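Side-chain contacts in possible prolidase (Bifidobacterium longum NCC2705, PDB 2P9B), which probably hydrolyses carbon-nitrogen bonds other than ordinary peptide bonds, as a member of the amidohydrolase family: residues 128-133 / 400-405; 344-347 / 352-355; 356-361 / 444-449; 416-421 / 435-440. All coordinates share one frame; numbering follows the deposited sequence.

Contact 1 (128-133 / 400-405)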
loop_
_atom_site.group_PDB
_atom_site.type_symbol
_atom_site.label_atom_id
_atom_site.label_comp_id
_atom_site.label_asym_id
_atom_site.label_seq_id
_atom_site.Cartn_x
_atom_site.Cartn_y
_atom_site.Cartn_z
ATOM N N GLY A 128 6.546 2.949 10.098
ATOM C CA GLY A 128 5.387 3.826 10.188
ATOM C C GLY A 128 4.152 3.447 9.381
ATOM O O GLY A 128 3.206 4.234 9.298
ATOM N N VAL A 129 4.150 2.249 8.801
ATOM C CA VAL A 129 3.029 1.755 7.996
ATOM C C VAL A 129 2.101 0.907 8.871
ATOM O O VAL A 129 2.463 -0.191 9.288
ATOM C CB VAL A 129 3.546 0.898 6.833
ATOM C CG1 VAL A 129 2.398 0.497 5.929
ATOM C CG2 VAL A 129 4.594 1.674 6.058
ATOM N N THR A 130 0.897 1.413 9.130
ATOM C CA THR A 130 -0.048 0.726 9.998
ATOM C C THR A 130 -1.073 -0.174 9.315
ATOM O O THR A 130 -1.783 -0.922 9.985
ATOM C CB THR A 130 -0.765 1.743 10.900
ATOM O OG1 THR A 130 -1.257 2.825 10.104
ATOM C CG2 THR A 130 0.202 2.298 11.935
ATOM N N THR A 131 -1.153 -0.102 7.992
ATOM C CA THR A 131 -2.055 -0.952 7.234
ATOM C C THR A 131 -1.327 -1.317 5.952
ATOM O O THR A 131 -0.692 -0.462 5.335
ATOM C CB THR A 131 -3.376 -0.238 6.854
ATOM O OG1 THR A 131 -4.060 0.181 8.040
ATOM C CG2 THR A 131 -4.289 -1.185 6.072
ATOM N N ILE A 132 -1.402 -2.585 5.570
ATOM C CA ILE A 132 -0.763 -3.044 4.349
ATOM C C ILE A 132 -1.663 -4.040 3.650
ATOM O O ILE A 132 -2.546 -4.636 4.271
ATOM C CB ILE A 132 0.602 -3.771 4.613
ATOM C CG1 ILE A 132 0.383 -5.056 5.424
ATOM C CG2 ILE A 132 1.560 -2.840 5.322
ATOM C CD1 ILE A 132 1.656 -5.888 5.608
ATOM N N ARG A 133 -1.457 -4.186 2.346
ATOM C CA ARG A 133 -2.177 -5.183 1.572
ATOM C C ARG A 133 -1.084 -5.973 0.882
ATOM O O ARG A 133 -0.217 -5.387 0.242
ATOM C CB ARG A 133 -3.075 -4.575 0.494
ATOM C CG ARG A 133 -3.627 -5.659 -0.451
ATOM C CD ARG A 133 -4.575 -5.113 -1.506
ATOM N NE ARG A 133 -3.931 -4.109 -2.351
ATOM C CZ ARG A 133 -4.425 -3.676 -3.506
ATOM N NH1 ARG A 133 -5.568 -4.164 -3.966
ATOM N NH2 ARG A 133 -3.781 -2.740 -4.195
ATOM N N SER A 400 -9.525 3.875 14.494
ATOM C CA SER A 400 -8.407 3.170 15.118
ATOM C C SER A 400 -7.256 4.136 15.370
ATOM O O SER A 400 -6.949 4.980 14.534
ATOM C CB SER A 400 -7.942 2.037 14.195
ATOM O OG SER A 400 -7.051 1.157 14.858
ATOM N N ALA A 401 -6.613 4.008 16.522
ATOM C CA ALA A 401 -5.502 4.888 16.846
ATOM C C ALA A 401 -4.221 4.469 16.122
ATOM O O ALA A 401 -3.289 3.957 16.738
ATOM C CB ALA A 401 -5.276 4.917 18.360
ATOM N N ASP A 402 -4.191 4.684 14.809
ATOM C CA ASP A 402 -3.019 4.366 14.000
ATOM C C ASP A 402 -2.315 5.704 13.820
ATOM O O ASP A 402 -2.683 6.502 12.946
ATOM C CB ASP A 402 -3.442 3.796 12.639
ATOM C CG ASP A 402 -4.001 2.376 12.742
ATOM O OD1 ASP A 402 -3.375 1.539 13.428
ATOM O OD2 ASP A 402 -5.054 2.097 12.127
ATOM N N LEU A 403 -1.312 5.957 14.659
ATOM C CA LEU A 403 -0.602 7.233 14.624
ATOM C C LEU A 403 0.861 7.122 14.255
ATOM O O LEU A 403 1.550 6.191 14.661
ATOM C CB LEU A 403 -0.685 7.917 15.993
ATOM C CG LEU A 403 -1.981 7.808 16.801
ATOM C CD1 LEU A 403 -1.860 8.666 18.065
ATOM C CD2 LEU A 403 -3.159 8.255 15.976
ATOM N N LEU A 404 1.335 8.094 13.491
ATOM C CA LEU A 404 2.732 8.125 13.105
ATOM C C LEU A 404 3.282 9.452 13.615
ATOM O O LEU A 404 2.856 10.527 13.179
ATOM C CB LEU A 404 2.877 8.027 11.586
ATOM C CG LEU A 404 4.279 8.280 11.020
ATOM C CD1 LEU A 404 5.296 7.358 11.683
ATOM C CD2 LEU A 404 4.247 8.065 9.506
ATOM N N VAL A 405 4.204 9.366 14.566
ATOM C CA VAL A 405 4.809 10.558 15.157
ATOM C C VAL A 405 6.155 10.823 14.495
ATOM O O VAL A 405 7.016 9.943 14.441
ATOM C CB VAL A 405 4.989 10.377 16.676
ATOM C CG1 VAL A 405 5.461 11.680 17.304
ATOM C CG2 VAL A 405 3.663 9.932 17.300
HETATM O O HOH W 1 -2.939 -0.883 12.712
#
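In the mixed sheet of this amidohydrolase, strands 129-134 and 403-406 both pair with strand 68-78, and Thr130, near the start of one strand, meets Asp402, just ahead of the other. The threonine turns its flank to the aspartate: Thr130 OG1 lies 3.5 Å from Asp402 CB, while Thr130 CB comes within 3.6 Å of Asp402 OD1. With OG1 tucked between the backbone N and the carbonyl carbon (chi1 49°), the methyl CG2 is set beside the backbone N and also reaches the carboxylate, 3.9 Å from Asp402 OD1. The polar link runs through a water. It donates to Thr130 O at 3.0 Å and to Asp402 OD1 at 2.6 Å, tying the backbone of the strand to the carboxylate. That oxygen also receives the amide of Ala426, and the other, OD2, forms a salt bridge with Arg158, so the buried acid is well provided with donors. Were Thr130 an alanine, the loss of CG2 and OG1 would probably leave a gap beside Asp402 and the carboxylate less firmly packed on that side. Strand 68-78, helix 113-126 and strand 129-134 form a beta-alpha-beta crossover, and Gly128 closes the helix with a Schellman motif before the chain enters the second strand. Its positive phi calls for glycine, and a beta carbon here would also run into Leu404. Instead Leu404 CD1 rests 3.8 Å from Gly128 CA, and its other methyl, CD2, stands 4.0 Å from Gly128 O.

Contact 2 (344-347 / 352-355)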
loop_
_atom_site.group_PDB
_atom_site.type_symbol
_atom_site.label_atom_id
_atom_site.label_comp_id
_atom_site.label_asym_id
_atom_site.label_seq_id
_atom_site.Cartn_x
_atom_site.Cartn_y
_atom_site.Cartn_z
ATOM N N THR A 344 4.238 -0.049 -3.116
ATOM C CA THR A 344 5.604 -0.076 -3.632
ATOM C C THR A 344 6.133 -1.404 -4.151
ATOM O O THR A 344 7.192 -1.435 -4.770
ATOM C CB THR A 344 6.596 0.405 -2.567
ATOM O OG1 THR A 344 6.580 -0.505 -1.461
ATOM C CG2 THR A 344 6.225 1.798 -2.090
ATOM N N ASP A 345 5.409 -2.488 -3.891
ATOM C CA ASP A 345 5.823 -3.832 -4.300
ATOM C C ASP A 345 7.056 -4.246 -3.485
ATOM O O ASP A 345 8.074 -4.652 -4.043
ATOM C CB ASP A 345 6.153 -3.874 -5.799
ATOM C CG ASP A 345 5.925 -5.249 -6.410
ATOM O OD1 ASP A 345 5.813 -6.231 -5.648
ATOM O OD2 ASP A 345 5.859 -5.351 -7.655
ATOM N N THR A 346 6.959 -4.144 -2.162
ATOM C CA THR A 346 8.078 -4.508 -1.293
ATOM C C THR A 346 8.496 -5.962 -1.503
ATOM O O THR A 346 7.711 -6.783 -1.975
ATOM C CB THR A 346 7.730 -4.316 0.202
ATOM O OG1 THR A 346 6.713 -5.246 0.583
ATOM C CG2 THR A 346 7.232 -2.898 0.456
ATOM N N GLY A 347 9.732 -6.284 -1.136
ATOM C CA GLY A 347 10.206 -7.644 -1.310
ATOM C C GLY A 347 11.093 -7.763 -2.532
ATOM O O GLY A 347 11.875 -8.711 -2.650
ATOM N N PRO A 352 12.973 -1.751 -0.613
ATOM C CA PRO A 352 13.032 -2.087 0.810
ATOM C C PRO A 352 11.662 -2.122 1.470
ATOM O O PRO A 352 10.771 -1.351 1.110
ATOM C CB PRO A 352 13.917 -0.985 1.381
ATOM C CG PRO A 352 14.833 -0.660 0.233
ATOM C CD PRO A 352 13.866 -0.620 -0.922
ATOM N N GLN A 353 11.510 -3.014 2.440
ATOM C CA GLN A 353 10.254 -3.150 3.175
ATOM C C GLN A 353 9.967 -1.869 3.952
ATOM O O GLN A 353 8.815 -1.549 4.234
ATOM C CB GLN A 353 10.341 -4.313 4.172
ATOM C CG GLN A 353 10.499 -5.696 3.539
ATOM C CD GLN A 353 9.205 -6.225 2.947
ATOM O OE1 GLN A 353 8.170 -5.551 2.977
ATOM N NE2 GLN A 353 9.257 -7.442 2.407
ATOM N N TYR A 354 11.022 -1.134 4.285
ATOM C CA TYR A 354 10.883 0.091 5.063
ATOM C C TYR A 354 10.866 1.386 4.251
ATOM O O TYR A 354 10.847 2.472 4.830
ATOM C CB TYR A 354 12.017 0.166 6.087
ATOM C CG TYR A 354 13.397 0.041 5.461
ATOM C CD1 TYR A 354 13.948 1.088 4.715
ATOM C CD2 TYR A 354 14.133 -1.134 5.587
ATOM C CE1 TYR A 354 15.201 0.963 4.110
ATOM C CE2 TYR A 354 15.385 -1.270 4.986
ATOM C CZ TYR A 354 15.911 -0.220 4.249
ATOM O OH TYR A 354 17.140 -0.359 3.636
ATOM N N ALA A 355 10.854 1.278 2.925
ATOM C CA ALA A 355 10.906 2.466 2.083
ATOM C C ALA A 355 9.589 2.983 1.515
ATOM O O ALA A 355 9.574 3.612 0.465
ATOM C CB ALA A 355 11.907 2.233 0.941
HETATM O O HOH W 2 8.996 0.213 -0.123
#
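Thr346 and Gln353 form the close part of this contact, their side chains crossing at about a right angle inside the loop that leads into helix 356-367. Thr346 OG1 donates to Gln353 OE1 over 2.8 Å. The hydroxyl approaches from above the plane of the amide, 42° out of it, and Thr346 CB is brought to 3.1 Å from the same Gln353 OE1. The glutamine reaches the threonine by folding: its chain bends at chi2 (-76°), which brings the amide back toward residues 346-347 of the same loop although its CB does not point there. Both ends of the pair are also tied to His79, whose backbone N donates to Thr346 OG1 and whose O accepts from Gln353 NE2, which probably fixes which end of the amide is oxygen and which nitrogen. Looser packing follows on the other side of Thr346, where CG2 is 3.9 Å from Pro352 O. There a water lies between the two segments, donating to Pro352 O at 2.7 Å and lying 2.9 Å from Thr344 OG1. Pro352 O also accepts from Ala355 N within a type I turn, while Pro352, Gln353 and Gly347 are all partly exposed. Between the threonines sits Asp345, which lies with His77 and His79 in a grouping consistent with a metal site left empty in this crystal. Through their bonds to the backbone of His79, Thr346 and Gln353 probably hold this part of the loop beside that possible site, whereas the link from Thr344 to Pro352 passes through a water.

Contact 3 (356-361 / 444-449)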
loop_
_atom_site.group_PDB
_atom_site.type_symbol
_atom_site.label_atom_id
_atom_site.label_comp_id
_atom_site.label_asym_id
_atom_site.label_seq_id
_atom_site.Cartn_x
_atom_site.Cartn_y
_atom_site.Cartn_z
ATOM N N THR A 356 8.482 2.751 2.211
ATOM C CA THR A 356 7.206 3.240 1.702
ATOM C C THR A 356 7.256 4.750 1.433
ATOM O O THR A 356 6.720 5.225 0.434
ATOM C CB THR A 356 6.060 2.939 2.699
ATOM O OG1 THR A 356 5.887 1.524 2.807
ATOM C CG2 THR A 356 4.748 3.570 2.226
ATOM N N TRP A 357 7.926 5.491 2.316
ATOM C CA TRP A 357 8.019 6.945 2.190
ATOM C C TRP A 357 8.525 7.411 0.822
ATOM O O TRP A 357 8.113 8.459 0.322
ATOM C CB TRP A 357 8.937 7.523 3.277
ATOM C CG TRP A 357 10.390 7.240 3.028
ATOM C CD1 TRP A 357 11.074 6.105 3.348
ATOM C CD2 TRP A 357 11.306 8.070 2.299
ATOM N NE1 TRP A 357 12.359 6.171 2.854
ATOM C CE2 TRP A 357 12.525 7.365 2.208
ATOM C CE3 TRP A 357 11.207 9.338 1.709
ATOM C CZ2 TRP A 357 13.643 7.891 1.549
ATOM C CZ3 TRP A 357 12.319 9.857 1.053
ATOM C CH2 TRP A 357 13.520 9.129 0.980
ATOM N N ARG A 358 9.423 6.636 0.226
ATOM C CA ARG A 358 9.996 6.989 -1.068
ATOM C C ARG A 358 8.930 7.135 -2.148
ATOM O O ARG A 358 9.068 7.961 -3.052
ATOM C CB ARG A 358 11.021 5.933 -1.499
ATOM C CG ARG A 358 11.658 6.206 -2.860
ATOM C CD ARG A 358 12.690 7.323 -2.779
ATOM N NE ARG A 358 13.914 6.867 -2.127
ATOM C CZ ARG A 358 15.005 7.610 -1.978
ATOM N NH1 ARG A 358 15.029 8.857 -2.430
ATOM N NH2 ARG A 358 16.079 7.099 -1.393
ATOM N N GLU A 359 7.865 6.344 -2.055
ATOM C CA GLU A 359 6.800 6.402 -3.063
ATOM C C GLU A 359 6.141 7.773 -3.109
ATOM O O GLU A 359 5.738 8.239 -4.179
ATOM C CB GLU A 359 5.737 5.322 -2.790
ATOM C CG GLU A 359 4.664 5.174 -3.892
ATOM C CD GLU A 359 5.209 4.691 -5.242
ATOM O OE1 GLU A 359 6.361 4.214 -5.310
ATOM O OE2 GLU A 359 4.466 4.782 -6.242
ATOM N N LEU A 360 6.026 8.423 -1.956
ATOM C CA LEU A 360 5.410 9.747 -1.927
ATOM C C LEU A 360 6.310 10.752 -2.634
ATOM O O LEU A 360 5.831 11.622 -3.360
ATOM C CB LEU A 360 5.145 10.201 -0.489
ATOM C CG LEU A 360 3.980 9.521 0.235
ATOM C CD1 LEU A 360 4.357 8.099 0.626
ATOM C CD2 LEU A 360 3.612 10.326 1.464
ATOM N N GLU A 361 7.618 10.629 -2.428
ATOM C CA GLU A 361 8.548 11.544 -3.080
ATOM C C GLU A 361 8.510 11.347 -4.586
ATOM O O GLU A 361 8.634 12.308 -5.349
ATOM C CB GLU A 361 9.975 11.340 -2.561
ATOM C CG GLU A 361 10.223 12.041 -1.234
ATOM C CD GLU A 361 11.658 12.522 -1.070
ATOM O OE1 GLU A 361 11.900 13.339 -0.154
ATOM O OE2 GLU A 361 12.541 12.086 -1.842
ATOM N N LEU A 444 22.586 3.372 -2.784
ATOM C CA LEU A 444 22.366 3.221 -4.217
ATOM C C LEU A 444 21.072 3.895 -4.651
ATOM O O LEU A 444 21.027 4.569 -5.681
ATOM C CB LEU A 444 22.304 1.739 -4.593
ATOM C CG LEU A 444 23.601 0.934 -4.598
ATOM C CD1 LEU A 444 23.285 -0.536 -4.834
ATOM C CD2 LEU A 444 24.524 1.469 -5.681
ATOM N N LEU A 445 20.014 3.707 -3.870
ATOM C CA LEU A 445 18.731 4.306 -4.203
ATOM C C LEU A 445 18.766 5.820 -4.051
ATOM O O LEU A 445 18.219 6.542 -4.883
ATOM C CB LEU A 445 17.621 3.705 -3.334
ATOM C CG LEU A 445 17.337 2.233 -3.656
ATOM C CD1 LEU A 445 16.287 1.683 -2.698
ATOM C CD2 LEU A 445 16.863 2.109 -5.097
ATOM N N ASP A 446 19.414 6.299 -2.992
ATOM C CA ASP A 446 19.519 7.736 -2.766
ATOM C C ASP A 446 20.180 8.411 -3.962
ATOM O O ASP A 446 19.700 9.432 -4.453
ATOM C CB ASP A 446 20.329 8.036 -1.496
ATOM C CG ASP A 446 19.467 8.049 -0.239
ATOM O OD1 ASP A 446 18.365 8.634 -0.284
ATOM O OD2 ASP A 446 19.895 7.486 0.792
ATOM N N GLU A 447 21.282 7.833 -4.428
ATOM C CA GLU A 447 21.995 8.380 -5.574
ATOM C C GLU A 447 21.135 8.270 -6.827
ATOM O O GLU A 447 21.022 9.224 -7.596
ATOM C CB GLU A 447 23.315 7.636 -5.796
ATOM C CG GLU A 447 24.051 8.072 -7.058
ATOM C CD GLU A 447 25.302 7.256 -7.329
ATOM O OE1 GLU A 447 25.187 6.021 -7.489
ATOM O OE2 GLU A 447 26.400 7.852 -7.383
ATOM N N ALA A 448 20.528 7.104 -7.025
ATOM C CA ALA A 448 19.683 6.868 -8.189
ATOM C C ALA A 448 18.531 7.864 -8.307
ATOM O O ALA A 448 18.267 8.389 -9.391
ATOM C CB ALA A 448 19.134 5.449 -8.148
ATOM N N TYR A 449 17.851 8.120 -7.193
ATOM C CA TYR A 449 16.719 9.044 -7.171
ATOM C C TYR A 449 17.134 10.508 -7.063
ATOM O O TYR A 449 16.297 11.407 -7.153
ATOM C CB TYR A 449 15.777 8.692 -6.015
ATOM C CG TYR A 449 15.059 7.374 -6.198
ATOM C CD1 TYR A 449 14.332 7.115 -7.358
ATOM C CD2 TYR A 449 15.102 6.388 -5.209
ATOM C CE1 TYR A 449 13.667 5.905 -7.535
ATOM C CE2 TYR A 449 14.437 5.175 -5.374
ATOM C CZ TYR A 449 13.724 4.941 -6.539
ATOM O OH TYR A 449 13.074 3.743 -6.722
HETATM O O HOH W 3 17.382 10.546 -3.071
#
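Arg358 NH2 donates to Asp446 OD1 over 3.0 Å in a salt bridge, the N-H...O angle being 157°. The carboxylate oxygen lies close to the guanidinium plane, but the donor comes to it from well above the plane of the acid. Asp446 OD1 is shared: Arg415 from a nearby loop is its stronger partner, so one oxygen serves two arginines. The bridge spans two nearly parallel helices of this TIM-barrel-clan amidohydrolase, 356-367 and the C-terminal 439-449, whose axes in these segments lie 12.8 Å apart. A long side chain is needed to cross that distance, and Arg358 leaves its helix with CG anti to the backbone N (chi1 179°), then bends at chi2 and chi3. A second link uses its other terminal nitrogen: NH1 donates to a water at 3.0 Å, which in turn donates to Asp446 O. Outward from these bonds the guanidinium is sandwiched. Trp357 CH2, from the arginine's own helix, lies 3.6 Å above the centre of one face, and Tyr449 CD2 lies over the opposite face toward its rim, the ring inclined by 39°. Replacing Arg358 by a leucine would probably leave Asp446 without its link to helix 356-367 and open a gap between the two aromatic rings. Helix 295-303 packs against Tyr449 as well, through Leu299, Pro300 and Leu303. Leu445 adds a marginal touch, its CB 4.2 Å from Arg358 NH2, whereas Tyr449 CD2 presses much closer, standing 3.3 Å from Arg358 NE.

Contact 4 (416-421 / 435-440)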
loop_
_atom_site.group_PDB
_atom_site.type_symbol
_atom_site.label_atom_id
_atom_site.label_comp_id
_atom_site.label_asym_id
_atom_site.label_seq_id
_atom_site.Cartn_x
_atom_site.Cartn_y
_atom_site.Cartn_z
ATOM N N ALA A 416 11.105 13.535 6.034
ATOM C CA ALA A 416 10.816 13.539 7.466
ATOM C C ALA A 416 10.148 12.208 7.811
ATOM O O ALA A 416 10.149 11.771 8.964
ATOM C CB ALA A 416 9.882 14.691 7.811
ATOM N N LEU A 417 9.582 11.563 6.797
ATOM C CA LEU A 417 8.901 10.285 6.986
ATOM C C LEU A 417 9.862 9.117 7.193
ATOM O O LEU A 417 9.514 8.121 7.821
ATOM C CB LEU A 417 8.016 9.977 5.770
ATOM C CG LEU A 417 6.854 10.916 5.437
ATOM C CD1 LEU A 417 6.291 10.549 4.076
ATOM C CD2 LEU A 417 5.768 10.817 6.503
ATOM N N GLU A 418 11.073 9.245 6.667
ATOM C CA GLU A 418 12.053 8.168 6.742
ATOM C C GLU A 418 12.379 7.644 8.140
ATOM O O GLU A 418 12.497 6.435 8.332
ATOM C CB GLU A 418 13.340 8.589 6.027
ATOM C CG GLU A 418 14.354 7.461 5.872
ATOM C CD GLU A 418 15.541 7.859 5.019
ATOM O OE1 GLU A 418 15.871 9.061 4.985
ATOM O OE2 GLU A 418 16.154 6.970 4.397
ATOM N N HIS A 419 12.520 8.539 9.110
ATOM C CA HIS A 419 12.848 8.112 10.467
ATOM C C HIS A 419 11.783 8.529 11.474
ATOM O O HIS A 419 11.865 9.601 12.076
ATOM C CB HIS A 419 14.208 8.680 10.889
ATOM C CG HIS A 419 15.327 8.326 9.959
ATOM N ND1 HIS A 419 15.610 9.054 8.823
ATOM C CD2 HIS A 419 16.217 7.305 9.983
ATOM C CE1 HIS A 419 16.627 8.498 8.189
ATOM N NE2 HIS A 419 17.014 7.434 8.872
ATOM N N PRO A 420 10.765 7.677 11.673
ATOM C CA PRO A 420 9.696 7.999 12.623
ATOM C C PRO A 420 10.194 8.150 14.059
ATOM O O PRO A 420 11.190 7.538 14.455
ATOM C CB PRO A 420 8.737 6.813 12.484
ATOM C CG PRO A 420 8.987 6.316 11.092
ATOM C CD PRO A 420 10.491 6.404 10.988
ATOM N N ALA A 421 9.493 8.972 14.834
ATOM C CA ALA A 421 9.830 9.174 16.236
ATOM C C ALA A 421 9.143 8.068 17.033
ATOM O O ALA A 421 9.695 7.529 17.995
ATOM C CB ALA A 421 9.340 10.538 16.702
ATOM N N PRO A 435 13.177 0.554 11.815
ATOM C CA PRO A 435 13.626 -0.590 11.023
ATOM C C PRO A 435 15.137 -0.685 10.839
ATOM O O PRO A 435 15.850 0.317 10.879
ATOM C CB PRO A 435 12.902 -0.381 9.699
ATOM C CG PRO A 435 12.928 1.103 9.563
ATOM C CD PRO A 435 12.542 1.570 10.958
ATOM N N LYS A 436 15.618 -1.904 10.647
ATOM C CA LYS A 436 17.035 -2.115 10.408
ATOM C C LYS A 436 17.202 -1.773 8.931
ATOM O O LYS A 436 16.536 -2.358 8.078
ATOM C CB LYS A 436 17.403 -3.578 10.661
ATOM C CG LYS A 436 18.876 -3.889 10.471
ATOM C CD LYS A 436 19.178 -5.344 10.793
ATOM C CE LYS A 436 18.866 -5.677 12.247
ATOM N NZ LYS A 436 19.648 -4.837 13.201
ATOM N N ARG A 437 18.072 -0.820 8.626
ATOM C CA ARG A 437 18.274 -0.413 7.242
ATOM C C ARG A 437 19.524 -1.023 6.624
ATOM O O ARG A 437 20.421 -1.479 7.332
ATOM C CB ARG A 437 18.339 1.112 7.169
ATOM C CG ARG A 437 17.101 1.780 7.733
ATOM C CD ARG A 437 17.353 3.236 8.074
ATOM N NE ARG A 437 16.272 3.783 8.887
ATOM C CZ ARG A 437 15.058 4.079 8.432
ATOM N NH1 ARG A 437 14.754 3.890 7.152
ATOM N NH2 ARG A 437 14.146 4.555 9.262
ATOM N N PHE A 438 19.563 -1.050 5.296
ATOM C CA PHE A 438 20.705 -1.589 4.570
ATOM C C PHE A 438 21.395 -0.424 3.878
ATOM O O PHE A 438 20.975 0.017 2.812
ATOM C CB PHE A 438 20.239 -2.627 3.551
ATOM C CG PHE A 438 19.615 -3.843 4.177
ATOM C CD1 PHE A 438 20.383 -4.718 4.943
ATOM C CD2 PHE A 438 18.255 -4.098 4.031
ATOM C CE1 PHE A 438 19.806 -5.830 5.555
ATOM C CE2 PHE A 438 17.666 -5.208 4.639
ATOM C CZ PHE A 438 18.443 -6.074 5.402
ATOM N N ALA A 439 22.452 0.076 4.510
ATOM C CA ALA A 439 23.210 1.211 4.000
ATOM C C ALA A 439 23.579 1.126 2.520
ATOM O O ALA A 439 23.443 2.107 1.790
ATOM C CB ALA A 439 24.471 1.402 4.837
ATOM N N ASP A 440 24.045 -0.038 2.078
ATOM C CA ASP A 440 24.446 -0.216 0.684
ATOM C C ASP A 440 23.295 0.025 -0.290
ATOM O O ASP A 440 23.435 0.775 -1.253
ATOM C CB ASP A 440 25.030 -1.620 0.473
ATOM C CG ASP A 440 24.005 -2.724 0.671
ATOM O OD1 ASP A 440 23.323 -2.732 1.717
ATOM O OD2 ASP A 440 23.886 -3.592 -0.220
HETATM O O HOH W 4 11.955 3.892 6.811
HETATM O O HOH W 5 16.439 4.155 4.829
#
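His419 covers one face of the Arg437 guanidinium and Pro435 the other, each off-centre: His419 NE2 sits 3.6 Å above the plane, and Pro435 CG lies at a like height on the opposite side. The imidazole is inclined by 52° to the guanidinium, too steep for a parallel stack, and its nearest approach is 3.5 Å from His419 CD2 to Arg437 NH2. Close to the plane, at the edge, stands Pro420 CD. The polar grip is on the backbone, where Arg437 NH2 donates to Glu418 O over 2.7 Å. This bond is short but bent, with an N-H...O angle of 130°, because the oxygen is tilted out of the guanidinium plane. The two segments are the loop running into strand 422-425 and the approach to the C-terminal helix 439-449, at whose N-cap position Phe438 stands. Arg437 therefore ties the start of that helix to the loop, its chain extended from CG to NE so that the guanidinium reaches across. Water carries the remaining polar links. One molecule donates to Glu418 OE2 at 2.9 Å and accepts from Arg437 NH1, while a second accepts from the same NH1 at 2.8 Å and lies within hydrogen-bonding distance of Glu418 O, to which it may donate. The carboxylate itself makes no salt bridge with Arg437: Glu418 OE2 is 4.4 Å from Arg437 NH1 and well out of the guanidinium plane, so the attraction is of charge alone. Glu418 OE1 instead forms a salt bridge with Arg415, and the aliphatic part of Glu418 lies against Trp357.

How the contacts relate
Contact 1 is buried throughout, contacts 2 and 3 are partly buried, and contact 4 lies at the surface. Contacts 3 and 4 share helix 439-449, one in its last turns and the other at its start, and both rest on an arginine set between two residues; an aspartate answers the first, a backbone carbonyl and waters the second. Contact 1 relies instead on close packing and a single water, and contact 2 on neutral hydroxyl and amide groups. The four are joined by direct touches: Val405 O to Ala421 N links contacts 1 and 4, Tyr354 OH to Phe438 N links 2 and 4, and Thr344 packs on Glu359 between 2 and 3.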